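Local coordinates for protein pyruvate kinase (Cryptosporidium parvum, PDB 4DRS) that probably catalyses the last step of glycolysis, transferring the phosphate of phosphoenolpyruvate to ADP to give pyruvate and ATP, with magnesium and potassium ions, at residues A[106-111]-A[222-227]; A[242-247]-A[281-286]. One frame throughout, in Å; residues are numbered along the deposited sequence.

Interaction 1 of 2, residues A[106-111]-A[222-227]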
loop_
_atom_site.group_PDB
_atom_site.type_symbol
_atom_site.label_atom_id
_atom_site.label_comp_id
_atom_site.label_asym_id
_atom_site.label_seq_id
_atom_site.Cartn_x
_atom_site.Cartn_y
_atom_site.Cartn_z
ATOM N N ILE A 106 -14.513 39.486 -5.304
ATOM C CA ILE A 106 -14.158 40.617 -4.444
ATOM C C ILE A 106 -14.382 40.276 -2.973
ATOM O O ILE A 106 -15.458 39.810 -2.592
ATOM C CB ILE A 106 -14.893 41.921 -4.841
ATOM C CG1 ILE A 106 -14.721 42.187 -6.340
ATOM C CG2 ILE A 106 -14.351 43.101 -4.046
ATOM C CD1 ILE A 106 -15.565 43.316 -6.888
ATOM N N MET A 107 -13.343 40.513 -2.168
ATOM C CA MET A 107 -13.298 40.148 -0.755
ATOM C C MET A 107 -13.182 41.389 0.137
ATOM O O MET A 107 -12.305 42.237 -0.061
ATOM C CB MET A 107 -12.107 39.209 -0.501
ATOM C CG MET A 107 -11.751 38.974 0.969
ATOM S SD MET A 107 -10.271 37.954 1.208
ATOM C CE MET A 107 -10.901 36.309 0.870
ATOM N N LEU A 108 -14.072 41.478 1.121
ATOM C CA LEU A 108 -13.966 42.481 2.166
ATOM C C LEU A 108 -13.352 41.825 3.407
ATOM O O LEU A 108 -13.865 40.825 3.918
ATOM C CB LEU A 108 -15.339 43.096 2.459
ATOM C CG LEU A 108 -15.477 44.191 3.525
ATOM C CD1 LEU A 108 -16.663 45.094 3.218
ATOM C CD2 LEU A 108 -15.612 43.588 4.918
ATOM N N ASP A 109 -12.235 42.385 3.859
ATOM C CA ASP A 109 -11.511 41.894 5.028
ATOM C C ASP A 109 -11.791 42.879 6.155
ATOM O O ASP A 109 -11.397 44.045 6.067
ATOM C CB ASP A 109 -10.005 41.831 4.718
ATOM C CG ASP A 109 -9.192 41.135 5.808
ATOM O OD1 ASP A 109 -9.360 41.438 7.014
ATOM O OD2 ASP A 109 -8.347 40.288 5.446
ATOM N N THR A 110 -12.486 42.423 7.195
ATOM C CA THR A 110 -12.927 43.318 8.273
ATOM C C THR A 110 -11.761 43.843 9.091
ATOM O O THR A 110 -10.746 43.166 9.250
ATOM C CB THR A 110 -13.942 42.656 9.237
ATOM O OG1 THR A 110 -13.335 41.531 9.885
ATOM C CG2 THR A 110 -15.198 42.210 8.486
ATOM N N LYS A 111 -11.924 45.063 9.595
ATOM C CA LYS A 111 -10.976 45.669 10.522
ATOM C C LYS A 111 -10.839 44.814 11.790
ATOM O O LYS A 111 -9.730 44.540 12.239
ATOM C CB LYS A 111 -11.426 47.092 10.870
ATOM C CG LYS A 111 -10.455 47.864 11.746
ATOM C CD LYS A 111 -10.941 49.283 11.988
ATOM C CE LYS A 111 -9.963 50.054 12.862
ATOM N NZ LYS A 111 -10.246 51.518 12.830
ATOM N N VAL A 222 -22.874 45.066 6.306
ATOM C CA VAL A 222 -24.202 45.379 5.798
ATOM C C VAL A 222 -24.146 46.423 4.689
ATOM O O VAL A 222 -24.688 46.203 3.605
ATOM C CB VAL A 222 -25.146 45.867 6.922
ATOM C CG1 VAL A 222 -26.503 46.274 6.356
ATOM C CG2 VAL A 222 -25.309 44.798 7.996
ATOM N N ASP A 223 -23.480 47.546 4.958
ATOM C CA ASP A 223 -23.531 48.717 4.073
ATOM C C ASP A 223 -22.460 48.758 2.992
ATOM O O ASP A 223 -22.389 49.724 2.225
ATOM C CB ASP A 223 -23.501 50.017 4.882
ATOM C CG ASP A 223 -24.808 50.289 5.593
ATOM O OD1 ASP A 223 -25.878 50.045 4.991
ATOM O OD2 ASP A 223 -24.768 50.749 6.756
ATOM N N PHE A 224 -21.625 47.728 2.924
ATOM C CA PHE A 224 -20.674 47.629 1.825
ATOM C C PHE A 224 -20.713 46.255 1.149
ATOM O O PHE A 224 -21.073 46.157 -0.024
ATOM C CB PHE A 224 -19.259 48.005 2.271
ATOM C CG PHE A 224 -18.370 48.427 1.143
ATOM C CD1 PHE A 224 -18.158 49.777 0.878
ATOM C CD2 PHE A 224 -17.754 47.478 0.330
ATOM C CE1 PHE A 224 -17.341 50.173 -0.171
ATOM C CE2 PHE A 224 -16.936 47.870 -0.721
ATOM C CZ PHE A 224 -16.726 49.219 -0.969
ATOM N N ALA A 225 -20.364 45.206 1.897
ATOM C CA ALA A 225 -20.346 43.833 1.371
ATOM C C ALA A 225 -21.707 43.372 0.847
ATOM O O ALA A 225 -21.809 42.889 -0.277
ATOM C CB ALA A 225 -19.817 42.861 2.418
ATOM N N LEU A 226 -22.752 43.530 1.650
ATOM C CA LEU A 226 -24.081 43.130 1.215
ATOM C C LEU A 226 -24.646 44.136 0.223
ATOM O O LEU A 226 -25.173 43.753 -0.827
ATOM C CB LEU A 226 -25.020 42.943 2.407
ATOM C CG LEU A 226 -24.656 41.808 3.375
ATOM C CD1 LEU A 226 -25.682 41.697 4.491
ATOM C CD2 LEU A 226 -24.524 40.483 2.630
ATOM N N LYS A 227 -24.510 45.419 0.555
ATOM C CA LYS A 227 -25.043 46.502 -0.261
ATOM C C LYS A 227 -24.524 46.442 -1.698
ATOM O O LYS A 227 -25.305 46.516 -2.646
ATOM C CB LYS A 227 -24.722 47.860 0.375
ATOM C CG LYS A 227 -25.399 49.040 -0.308
ATOM C CD LYS A 227 -25.006 50.363 0.330
ATOM C CE LYS A 227 -25.524 51.530 -0.496
ATOM N NZ LYS A 227 -25.439 52.826 0.237
#

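Interaction 2 of 2, residues A[242-247]-A[281-286]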
loop_
_atom_site.group_PDB
_atom_site.type_symbol
_atom_site.label_atom_id
_atom_site.label_comp_id
_atom_site.label_asym_id
_atom_site.label_seq_id
_atom_site.Cartn_x
_atom_site.Cartn_y
_atom_site.Cartn_z
ATOM N N ALA A 242 -19.293 30.836 17.505
ATOM C CA ALA A 242 -20.273 31.872 17.813
ATOM C C ALA A 242 -19.994 33.167 17.047
ATOM O O ALA A 242 -20.931 33.897 16.706
ATOM C CB ALA A 242 -20.328 32.135 19.310
ATOM N N ASP A 243 -18.715 33.441 16.784
ATOM C CA ASP A 243 -18.315 34.589 15.965
ATOM C C ASP A 243 -18.843 34.437 14.541
ATOM O O ASP A 243 -19.363 35.392 13.957
ATOM C CB ASP A 243 -16.792 34.754 15.934
ATOM C CG ASP A 243 -16.195 35.049 17.303
ATOM O OD1 ASP A 243 -16.856 35.711 18.132
ATOM O OD2 ASP A 243 -15.042 34.636 17.541
ATOM N N VAL A 244 -18.705 33.229 13.995
ATOM C CA VAL A 244 -19.198 32.905 12.658
ATOM C C VAL A 244 -20.725 33.021 12.611
ATOM O O VAL A 244 -21.282 33.604 11.676
ATOM C CB VAL A 244 -18.738 31.493 12.199
ATOM C CG1 VAL A 244 -19.188 31.204 10.773
ATOM C CG2 VAL A 244 -17.222 31.358 12.294
ATOM N N GLN A 245 -21.388 32.477 13.631
ATOM C CA GLN A 245 -22.853 32.489 13.722
ATOM C C GLN A 245 -23.459 33.885 13.860
ATOM O O GLN A 245 -24.554 34.132 13.356
ATOM C CB GLN A 245 -23.347 31.568 14.845
ATOM C CG GLN A 245 -23.519 30.121 14.400
ATOM C CD GLN A 245 -23.830 29.173 15.551
ATOM O OE1 GLN A 245 -23.109 29.130 16.554
ATOM N NE2 GLN A 245 -24.901 28.394 15.404
ATOM N N LEU A 246 -22.748 34.792 14.526
ATOM C CA LEU A 246 -23.155 36.194 14.565
ATOM C C LEU A 246 -23.174 36.782 13.152
ATOM O O LEU A 246 -24.124 37.472 12.771
ATOM C CB LEU A 246 -22.254 37.016 15.496
ATOM C CG LEU A 246 -22.484 38.538 15.579
ATOM C CD1 LEU A 246 -23.922 38.901 15.943
ATOM C CD2 LEU A 246 -21.512 39.187 16.557
ATOM N N CYS A 247 -22.137 36.490 12.371
ATOM C CA CYS A 247 -22.058 36.965 10.996
ATOM C C CYS A 247 -23.157 36.363 10.110
ATOM O O CYS A 247 -23.718 37.054 9.257
ATOM C CB CYS A 247 -20.671 36.689 10.411
ATOM S SG CYS A 247 -20.372 37.526 8.842
ATOM N N ASP A 281 -11.600 23.553 14.902
ATOM C CA ASP A 281 -12.580 22.596 14.380
ATOM C C ASP A 281 -13.982 23.184 14.296
ATOM O O ASP A 281 -14.653 23.059 13.277
ATOM C CB ASP A 281 -12.584 21.315 15.219
ATOM C CG ASP A 281 -11.321 20.492 15.036
ATOM O OD1 ASP A 281 -10.824 20.380 13.890
ATOM O OD2 ASP A 281 -10.824 19.951 16.044
ATOM N N SER A 282 -14.400 23.837 15.375
ATOM C CA SER A 282 -15.684 24.513 15.451
ATOM C C SER A 282 -15.786 25.624 14.393
ATOM O O SER A 282 -16.771 25.704 13.656
ATOM C CB SER A 282 -15.870 25.070 16.866
ATOM O OG SER A 282 -16.958 25.970 16.946
ATOM N N ILE A 283 -14.750 26.454 14.314
ATOM C CA ILE A 283 -14.708 27.567 13.373
ATOM C C ILE A 283 -14.752 27.070 11.921
ATOM O O ILE A 283 -15.572 27.536 11.121
ATOM C CB ILE A 283 -13.468 28.453 13.617
ATOM C CG1 ILE A 283 -13.521 29.052 15.028
ATOM C CG2 ILE A 283 -13.373 29.549 12.563
ATOM C CD1 ILE A 283 -12.194 29.545 15.558
ATOM N N CYS A 284 -13.886 26.109 11.607
ATOM C CA CYS A 284 -13.819 25.495 10.284
ATOM C C CYS A 284 -15.150 24.869 9.880
ATOM O O CYS A 284 -15.601 25.030 8.747
ATOM C CB CYS A 284 -12.709 24.444 10.246
ATOM S SG CYS A 284 -12.546 23.567 8.672
ATOM N N SER A 285 -15.771 24.164 10.816
ATOM C CA SER A 285 -17.066 23.520 10.601
ATOM C C SER A 285 -18.199 24.528 10.329
ATOM O O SER A 285 -19.113 24.245 9.557
ATOM C CB SER A 285 -17.403 22.650 11.812
ATOM O OG SER A 285 -18.698 22.095 11.705
ATOM N N GLU A 286 -18.130 25.697 10.963
ATOM C CA GLU A 286 -19.149 26.738 10.785
ATOM C C GLU A 286 -18.943 27.582 9.523
ATOM O O GLU A 286 -19.906 28.087 8.951
ATOM C CB GLU A 286 -19.195 27.668 12.005
ATOM C CG GLU A 286 -19.410 26.976 13.343
ATOM C CD GLU A 286 -20.868 26.829 13.719
ATOM O OE1 GLU A 286 -21.628 26.158 12.980
ATOM O OE2 GLU A 286 -21.254 27.381 14.772
#

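Interaction 1 of 2, residues A[106-111]-A[222-227]
Leu108 meets Phe224 and Ala225 through one methyl group, CD1. This methyl sits 3.9 Å from Phe224 CD2 and 4.0 Å from Phe224 CB, reaching the ring obliquely where it joins its stem. It also touches the second residue, with Leu108 CD1 3.9 Å from Ala225 CB and the same distance from Ala225 N, and so fits against side chain and backbone alike. Leu108 holds CG opposite its backbone nitrogen (chi1 -180°), which places CD1 against Phe224 and Ala225. The backbones are close, with 6.6 Å between Leu108 CA and Ala225 CA, and the Ala225 methyl is met directly by Leu108 CD1.

The two segments belong to neighbouring steps of the TIM barrel: strand 105-109 is the third of the eight parallel strands, and helix 215-226 leads to the fourth, 232-235. In pyruvate kinases the small B domain is inserted between this strand and this helix, so the beta-alpha-beta unit is closed here across more than a hundred residues.

The Phe224 ring also packs edge-to-face with Tyr228 and with Phe77. Around it the helix widens into a pi-type turn, marked by a weak 3.2 Å bond from Lys227 N to Val222 O.

Asp109, next to Leu108 but turned to the other side of the sheet, makes two salt bridges inside the barrel: OD2 to Arg74 and OD1 to Lys270.

Interaction 2 of 2, residues A[242-247]-A[281-286]
Helices 242-247 and 281-286 run side by side in nearly the same direction, 24° apart with axes 9.2 Å from each other, and come closest at Val244 and Glu286, whose CA atoms lie 6.4 Å apart. Val244 makes the apolar contacts, with Ile283 and with the aliphatic stem of Glu286. Its CG1 lies 3.7 Å from Glu286 CB and equally near Glu286 O, a carbonyl that accepts a hydrogen bond from Arg248 NH2. With CG1 set opposite the backbone N, the other methyl, CG2, sits beside that nitrogen and faces Ile283 CG2 at a looser 4.3 Å.

Both are outer helices of the TIM barrel, one after the fourth strand, the other after the fifth, with the short helix 274-278 before it. Val244 and Ile283 both rest on Ser269 of strand 266-271, the fifth strand, and thus tie the helix pair to the barrel wall beneath.

Toward the solvent, the Gln245 amide approaches the Glu286 carboxylate obliquely, the two planes 61° apart. A bend at chi2 (-90°) folds the Glu286 chain, and its OE2 ends 3.1 Å from Gln245 OE1. As modelled, two acceptors face each other and no hydrogen bond joins them.

In the fold
Both contacts belong to the same TIM barrel and follow one another along the chain. Interaction 1 joins a strand of the barrel wall, 105-109, to the covering helix 215-226; after the fourth strand, 232-235, the chain enters helix 241-252, which in interaction 2 packs on another helix outside that wall. Their centres are 18 Å apart and their nearest atoms about 7 Å, so they do not touch. Interaction 1 is the one near the nucleotide site: the Leu108 side chain is about 7 Å from that of Arg74 and about 9 Å from that of Asn76, both ADP-binding residues, although no ADP is bound to this chain. Interaction 2 lies away from the known sites.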